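Local atomic coordinates of triphenylmethane reductase (Citrobacter sp., PDB entry 2VRC), a protein that probably reduces triphenylmethane dyes using an NADP(H) cofactor held by a Rossmann-type nucleotide-binding fold. Residues K100-T105 / T131-T136; E111-P116 / K257-K262. The protein carries 4 engineered substitutions. All blocks are in the same frame, centred on the assembly; numbering follows the deposited sequence.

Interaction 1 (100-105 with 131-136) joins two neighbouring strands, 101-107 and 135-140, of the seven-stranded parallel Rossmann sheet. Interaction 2 (111-116 with 257-262) joins the loop after strand 101-107 to the loop after helix 242-255. Their centres lie 25 Å apart and their nearest atoms about 10 Å, so they do not touch. Along the chain the segments alternate: 100-105, 111-116, 131-136, 257-262. Residues 111-116 therefore belong to the crossover that leads, through helix 116-129, from one strand of interaction 1 to the other. The first contact is largely buried within the sheet; the second, on the surface, ties that crossover to a much later part of the chain.

Interaction 1 (K100-T105 / T131-T136); sequences KHIAYT and TNIPYT
The hydroxyl OG1 of Thr-136 has two partners: NE2 of His-101 donates to it at 2.8 Å, and it also bonds to the carbonyl oxygen of His-191. Together they limit how the Thr-136 hydroxyl can turn. The imidazole meets the hydroxyl edge-on, with OG1 only 5° out of the ring plane, although the bond is bent (134° at the hydrogen). A trans first torsion (chi1 -172°) carries the His-101 ring across to the neighbouring strand, where Pro-134 O and Tyr-135 CA lie over one of its faces.

The backbones run parallel, as the bridges Ile-102 to Tyr-135 and Ala-103 to Thr-136 establish. Ile-102 N donates to Pro-134 O at 3.0 Å, and the pairing continues with Thr-136 N to Ile-102 O and Tyr-104 N to Thr-136 O. This pairing completes the beta-alpha-beta unit made by strand 101-107, helix 116-129 and strand 135-140 of the Rossmann fold. Strand 69-72 flanks 101-107 across its other edge, and Thr-105 OG1 bonds to the backbone N of Ser-74, an NADP(+)-binding residue.

On the sheet face that carries Ile-102 and Tyr-135 the contact is apolar. Ile-102 CD1 meets Ile-133 CD1 at 3.8 Å, the two side chains roughly perpendicular, while Ala-94 of helix 80-96 also touches Ile-102. The other branch of Ile-133, CG2, sits against the Lys-100 carbonyl carbon at 3.5 Å. Beside it, the proline ring turns its CD toward Lys-100 O, 3.4 Å away.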
loop_
_atom_site.group_PDB
_atom_site.type_symbol
_atom_site.label_atom_id
_atom_site.label_comp_id
_atom_site.label_asym_id
_atom_site.label_seq_id
_atom_site.Cartn_x
_atom_site.Cartn_y
_atom_site.Cartn_z
ATOM N N LYS D 100 -6.511 -22.094 0.034
ATOM C CA LYS D 100 -7.368 -23.258 0.357
ATOM C C LYS D 100 -7.886 -23.243 1.805
ATOM O O LYS D 100 -8.858 -23.917 2.135
ATOM C CB LYS D 100 -6.612 -24.565 0.125
ATOM C CG LYS D 100 -5.700 -24.581 -1.084
ATOM C CD LYS D 100 -6.287 -25.435 -2.228
ATOM C CE LYS D 100 -6.994 -24.580 -3.302
ATOM N NZ LYS D 100 -5.999 -23.877 -4.203
ATOM N N HIS D 101 -7.228 -22.491 2.676
ATOM C CA HIS D 101 -7.710 -22.353 4.033
ATOM C C HIS D 101 -7.323 -20.976 4.570
ATOM O O HIS D 101 -6.167 -20.576 4.464
ATOM C CB HIS D 101 -7.170 -23.475 4.931
ATOM C CG HIS D 101 -7.789 -23.494 6.293
ATOM N ND1 HIS D 101 -8.952 -24.176 6.567
ATOM C CD2 HIS D 101 -7.442 -22.870 7.442
ATOM C CE1 HIS D 101 -9.275 -23.995 7.833
ATOM N NE2 HIS D 101 -8.381 -23.204 8.388
ATOM N N ILE D 102 -8.286 -20.252 5.129
ATOM C CA ILE D 102 -7.998 -18.960 5.754
ATOM C C ILE D 102 -8.237 -19.058 7.234
ATOM O O ILE D 102 -9.345 -19.364 7.675
ATOM C CB ILE D 102 -8.867 -17.827 5.195
ATOM C CG1 ILE D 102 -8.561 -17.610 3.706
ATOM C CG2 ILE D 102 -8.618 -16.518 5.982
ATOM C CD1 ILE D 102 -9.573 -16.692 2.962
ATOM N N ALA D 103 -7.185 -18.824 8.007
ATOM C CA ALA D 103 -7.352 -18.634 9.437
ATOM C C ALA D 103 -7.268 -17.137 9.749
ATOM O O ALA D 103 -6.373 -16.439 9.275
ATOM C CB ALA D 103 -6.327 -19.415 10.199
ATOM N N TYR D 104 -8.214 -16.635 10.521
ATOM C CA TYR D 104 -8.273 -15.200 10.783
ATOM C C TYR D 104 -8.260 -14.932 12.280
ATOM O O TYR D 104 -8.927 -15.628 13.031
ATOM C CB TYR D 104 -9.525 -14.569 10.121
ATOM C CG TYR D 104 -9.748 -13.125 10.530
ATOM C CD1 TYR D 104 -8.849 -12.121 10.156
ATOM C CD2 TYR D 104 -10.843 -12.771 11.320
ATOM C CE1 TYR D 104 -9.038 -10.823 10.549
ATOM C CE2 TYR D 104 -11.049 -11.490 11.716
ATOM C CZ TYR D 104 -10.158 -10.512 11.337
ATOM O OH TYR D 104 -10.399 -9.221 11.748
ATOM N N THR D 105 -7.510 -13.937 12.722
ATOM C CA THR D 105 -7.481 -13.589 14.141
ATOM C C THR D 105 -8.511 -12.524 14.447
ATOM O O THR D 105 -8.304 -11.352 14.180
ATOM C CB THR D 105 -6.082 -13.120 14.610
ATOM O OG1 THR D 105 -5.760 -11.867 14.000
ATOM C CG2 THR D 105 -5.010 -14.132 14.242
ATOM N N THR D 131 -16.263 -15.911 0.335
ATOM C CA THR D 131 -15.126 -16.366 -0.385
ATOM C C THR D 131 -15.301 -17.872 -0.636
ATOM O O THR D 131 -14.767 -18.411 -1.617
ATOM C CB THR D 131 -13.913 -16.069 0.509
ATOM O OG1 THR D 131 -13.033 -15.119 -0.116
ATOM C CG2 THR D 131 -13.226 -17.305 0.932
ATOM N N ASN D 132 -16.064 -18.532 0.243
ATOM C CA ASN D 132 -16.254 -19.994 0.191
ATOM C C ASN D 132 -15.042 -20.870 0.586
ATOM O O ASN D 132 -15.129 -22.102 0.571
ATOM C CB ASN D 132 -16.791 -20.434 -1.183
ATOM C CG ASN D 132 -18.255 -20.059 -1.385
ATOM O OD1 ASN D 132 -18.642 -19.577 -2.462
ATOM N ND2 ASN D 132 -19.083 -20.279 -0.353
ATOM N N ILE D 133 -13.936 -20.233 0.941
ATOM C CA ILE D 133 -12.744 -20.927 1.376
ATOM C C ILE D 133 -12.977 -21.455 2.799
ATOM O O ILE D 133 -13.456 -20.714 3.666
ATOM C CB ILE D 133 -11.490 -19.991 1.286
ATOM C CG1 ILE D 133 -11.248 -19.586 -0.176
ATOM C CG2 ILE D 133 -10.225 -20.673 1.823
ATOM C CD1 ILE D 133 -10.352 -18.359 -0.367
ATOM N N PRO D 134 -12.657 -22.741 3.041
ATOM C CA PRO D 134 -12.705 -23.251 4.409
ATOM C C PRO D 134 -11.933 -22.308 5.369
ATOM O O PRO D 134 -10.865 -21.793 5.013
ATOM C CB PRO D 134 -12.022 -24.620 4.288
ATOM C CG PRO D 134 -12.279 -25.036 2.866
ATOM C CD PRO D 134 -12.223 -23.770 2.075
ATOM N N TYR D 135 -12.479 -22.075 6.561
ATOM C CA TYR D 135 -11.962 -21.015 7.410
ATOM C C TYR D 135 -11.749 -21.487 8.835
ATOM O O TYR D 135 -12.326 -22.478 9.251
ATOM C CB TYR D 135 -12.938 -19.832 7.432
ATOM C CG TYR D 135 -14.284 -20.151 8.072
ATOM C CD1 TYR D 135 -14.467 -20.053 9.437
ATOM C CD2 TYR D 135 -15.379 -20.553 7.296
ATOM C CE1 TYR D 135 -15.692 -20.345 10.020
ATOM C CE2 TYR D 135 -16.624 -20.851 7.870
ATOM C CZ TYR D 135 -16.771 -20.734 9.231
ATOM O OH TYR D 135 -17.985 -21.018 9.831
ATOM N N THR D 136 -10.946 -20.759 9.592
ATOM C CA THR D 136 -10.952 -20.930 11.026
ATOM C C THR D 136 -10.929 -19.552 11.609
ATOM O O THR D 136 -10.060 -18.750 11.256
ATOM C CB THR D 136 -9.755 -21.756 11.538
ATOM O OG1 THR D 136 -9.693 -22.985 10.809
ATOM C CG2 THR D 136 -9.941 -22.067 13.011
#

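Interaction 2 (E111-P116 / K257-K262); sequences EESIIP and KGEASK
Glu-259 reaches across to Ser-113 and Ile-114, joining two loops: 111-116, in the loop from strand 101-107 to helix 116-129, part of the beta-alpha-beta crossover of the Rossmann fold, and 257-262, just after helix 242-255. That helix ends in a Schellman motif with Gly-258 at positive phi, and a type I turn from Gly-258 to Ser-261 follows, placing Glu-259 at its second position.

Hydrogen bonds engage both carboxylate oxygens. Ser-113 OG donates to Glu-259 OE2 at 2.5 Å, so short that the exact length is doubtful; the backbone N of Ile-114 donates to Glu-259 OE1 at 3.3 Å, long but nearly straight (173°), on the syn side and 21° out of the carboxylate plane. Together they would probably limit rotation of the carboxylate. The glutamate gets there with CG trans to its backbone N and a bend at chi2 (73°).

One salt bridge adds to this, Glu-112 OE1 to Lys-262 NZ at 3.0 Å. The two side chains are roughly perpendicular, and Lys-262 NZ also lies 3.3 Å from Glu-112 CG, close against the bent chain.

Van der Waals contacts flank the carboxylate. Ile-115 CG1 lies 4.0 Å from Glu-259 OE2, and Ala-254 of helix 242-255 touches both Ile-115 and Glu-259. The Ile-114 and Glu-259 side chains run antiparallel past one another, and Ile-114 makes an apolar contact with Lys-257 near its root, where Ile-114 CD1 comes to 3.6 Å from Lys-257 CB.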
loop_
_atom_site.group_PDB
_atom_site.type_symbol
_atom_site.label_atom_id
_atom_site.label_comp_id
_atom_site.label_asym_id
_atom_site.label_seq_id
_atom_site.Cartn_x
_atom_site.Cartn_y
_atom_site.Cartn_z
ATOM N N GLU D 111 -20.089 -11.045 18.892
ATOM C CA GLU D 111 -21.517 -10.742 18.751
ATOM C C GLU D 111 -22.084 -10.069 20.002
ATOM O O GLU D 111 -23.100 -9.413 19.913
ATOM C CB GLU D 111 -22.365 -11.963 18.388
ATOM C CG GLU D 111 -22.002 -12.632 17.077
ATOM C CD GLU D 111 -20.853 -13.635 17.218
ATOM O OE1 GLU D 111 -20.173 -13.637 18.277
ATOM O OE2 GLU D 111 -20.616 -14.419 16.268
ATOM N N GLU D 112 -21.432 -10.196 21.158
ATOM C CA GLU D 112 -21.977 -9.582 22.381
ATOM C C GLU D 112 -21.267 -8.318 22.797
ATOM O O GLU D 112 -21.544 -7.790 23.870
ATOM C CB GLU D 112 -21.947 -10.546 23.562
ATOM C CG GLU D 112 -23.163 -11.452 23.650
ATOM C CD GLU D 112 -22.924 -12.769 22.941
ATOM O OE1 GLU D 112 -21.753 -13.221 22.944
ATOM O OE2 GLU D 112 -23.884 -13.346 22.373
ATOM N N SER D 113 -20.366 -7.828 21.954
ATOM C CA SER D 113 -19.412 -6.836 22.401
ATOM C C SER D 113 -19.908 -5.401 22.423
ATOM O O SER D 113 -20.743 -4.975 21.593
ATOM C CB SER D 113 -18.138 -6.896 21.592
ATOM O OG SER D 113 -17.289 -5.840 22.020
ATOM N N ILE D 114 -19.323 -4.647 23.364
ATOM C CA ILE D 114 -19.657 -3.233 23.552
ATOM C C ILE D 114 -18.626 -2.255 22.914
ATOM O O ILE D 114 -18.521 -1.092 23.315
ATOM C CB ILE D 114 -19.959 -2.937 25.055
ATOM C CG1 ILE D 114 -18.711 -2.459 25.804
ATOM C CG2 ILE D 114 -20.569 -4.177 25.720
ATOM C CD1 ILE D 114 -18.984 -2.018 27.224
ATOM N N ILE D 115 -17.913 -2.721 21.887
ATOM C CA ILE D 115 -16.769 -2.006 21.326
ATOM C C ILE D 115 -16.812 -2.043 19.797
ATOM O O ILE D 115 -17.042 -3.107 19.219
ATOM C CB ILE D 115 -15.452 -2.636 21.829
ATOM C CG1 ILE D 115 -15.296 -2.380 23.341
ATOM C CG2 ILE D 115 -14.273 -2.172 20.998
ATOM C CD1 ILE D 115 -13.883 -2.038 23.820
ATOM N N PRO D 116 -16.615 -0.880 19.135
ATOM C CA PRO D 116 -16.637 -0.843 17.665
ATOM C C PRO D 116 -15.641 -1.769 16.962
ATOM O O PRO D 116 -15.901 -2.191 15.829
ATOM C CB PRO D 116 -16.354 0.634 17.350
ATOM C CG PRO D 116 -16.910 1.366 18.572
ATOM C CD PRO D 116 -16.442 0.484 19.700
ATOM N N LYS D 257 -16.284 -3.242 32.306
ATOM C CA LYS D 257 -17.683 -3.378 31.892
ATOM C C LYS D 257 -18.164 -4.827 31.723
ATOM O O LYS D 257 -19.372 -5.091 31.689
ATOM C CB LYS D 257 -17.906 -2.581 30.603
ATOM C CG LYS D 257 -17.973 -1.063 30.827
ATOM C CD LYS D 257 -19.305 -0.643 31.486
ATOM C CE LYS D 257 -19.457 0.892 31.469
ATOM N NZ LYS D 257 -20.882 1.340 31.359
ATOM N N GLY D 258 -17.214 -5.753 31.628
ATOM C CA GLY D 258 -17.526 -7.159 31.425
ATOM C C GLY D 258 -16.954 -7.655 30.113
ATOM O O GLY D 258 -17.177 -8.796 29.710
ATOM N N GLU D 259 -16.189 -6.795 29.449
ATOM C CA GLU D 259 -15.747 -7.090 28.105
ATOM C C GLU D 259 -14.803 -8.281 28.045
ATOM O O GLU D 259 -14.721 -8.952 27.014
ATOM C CB GLU D 259 -15.113 -5.857 27.480
ATOM C CG GLU D 259 -14.737 -6.029 26.025
ATOM C CD GLU D 259 -15.920 -6.041 25.051
ATOM O OE1 GLU D 259 -17.087 -5.797 25.453
ATOM O OE2 GLU D 259 -15.653 -6.290 23.850
ATOM N N ALA D 260 -14.085 -8.541 29.138
ATOM C CA ALA D 260 -13.182 -9.698 29.184
ATOM C C ALA D 260 -13.631 -10.737 30.229
ATOM O O ALA D 260 -12.812 -11.453 30.823
ATOM C CB ALA D 260 -11.736 -9.244 29.425
ATOM N N SER D 261 -14.939 -10.825 30.432
ATOM C CA SER D 261 -15.470 -11.560 31.572
ATOM C C SER D 261 -16.172 -12.863 31.220
ATOM O O SER D 261 -16.656 -13.542 32.099
ATOM C CB SER D 261 -16.419 -10.669 32.372
ATOM O OG SER D 261 -17.647 -10.503 31.683
ATOM N N LYS D 262 -16.259 -13.187 29.934
ATOM C CA LYS D 262 -16.896 -14.425 29.484
ATOM C C LYS D 262 -15.812 -15.446 29.228
ATOM O O LYS D 262 -14.761 -15.091 28.681
ATOM C CB LYS D 262 -17.645 -14.202 28.167
ATOM C CG LYS D 262 -19.066 -13.723 28.298
ATOM C CD LYS D 262 -19.279 -12.459 27.457
ATOM C CE LYS D 262 -20.745 -12.223 27.149
ATOM N NZ LYS D 262 -21.063 -12.870 25.828
#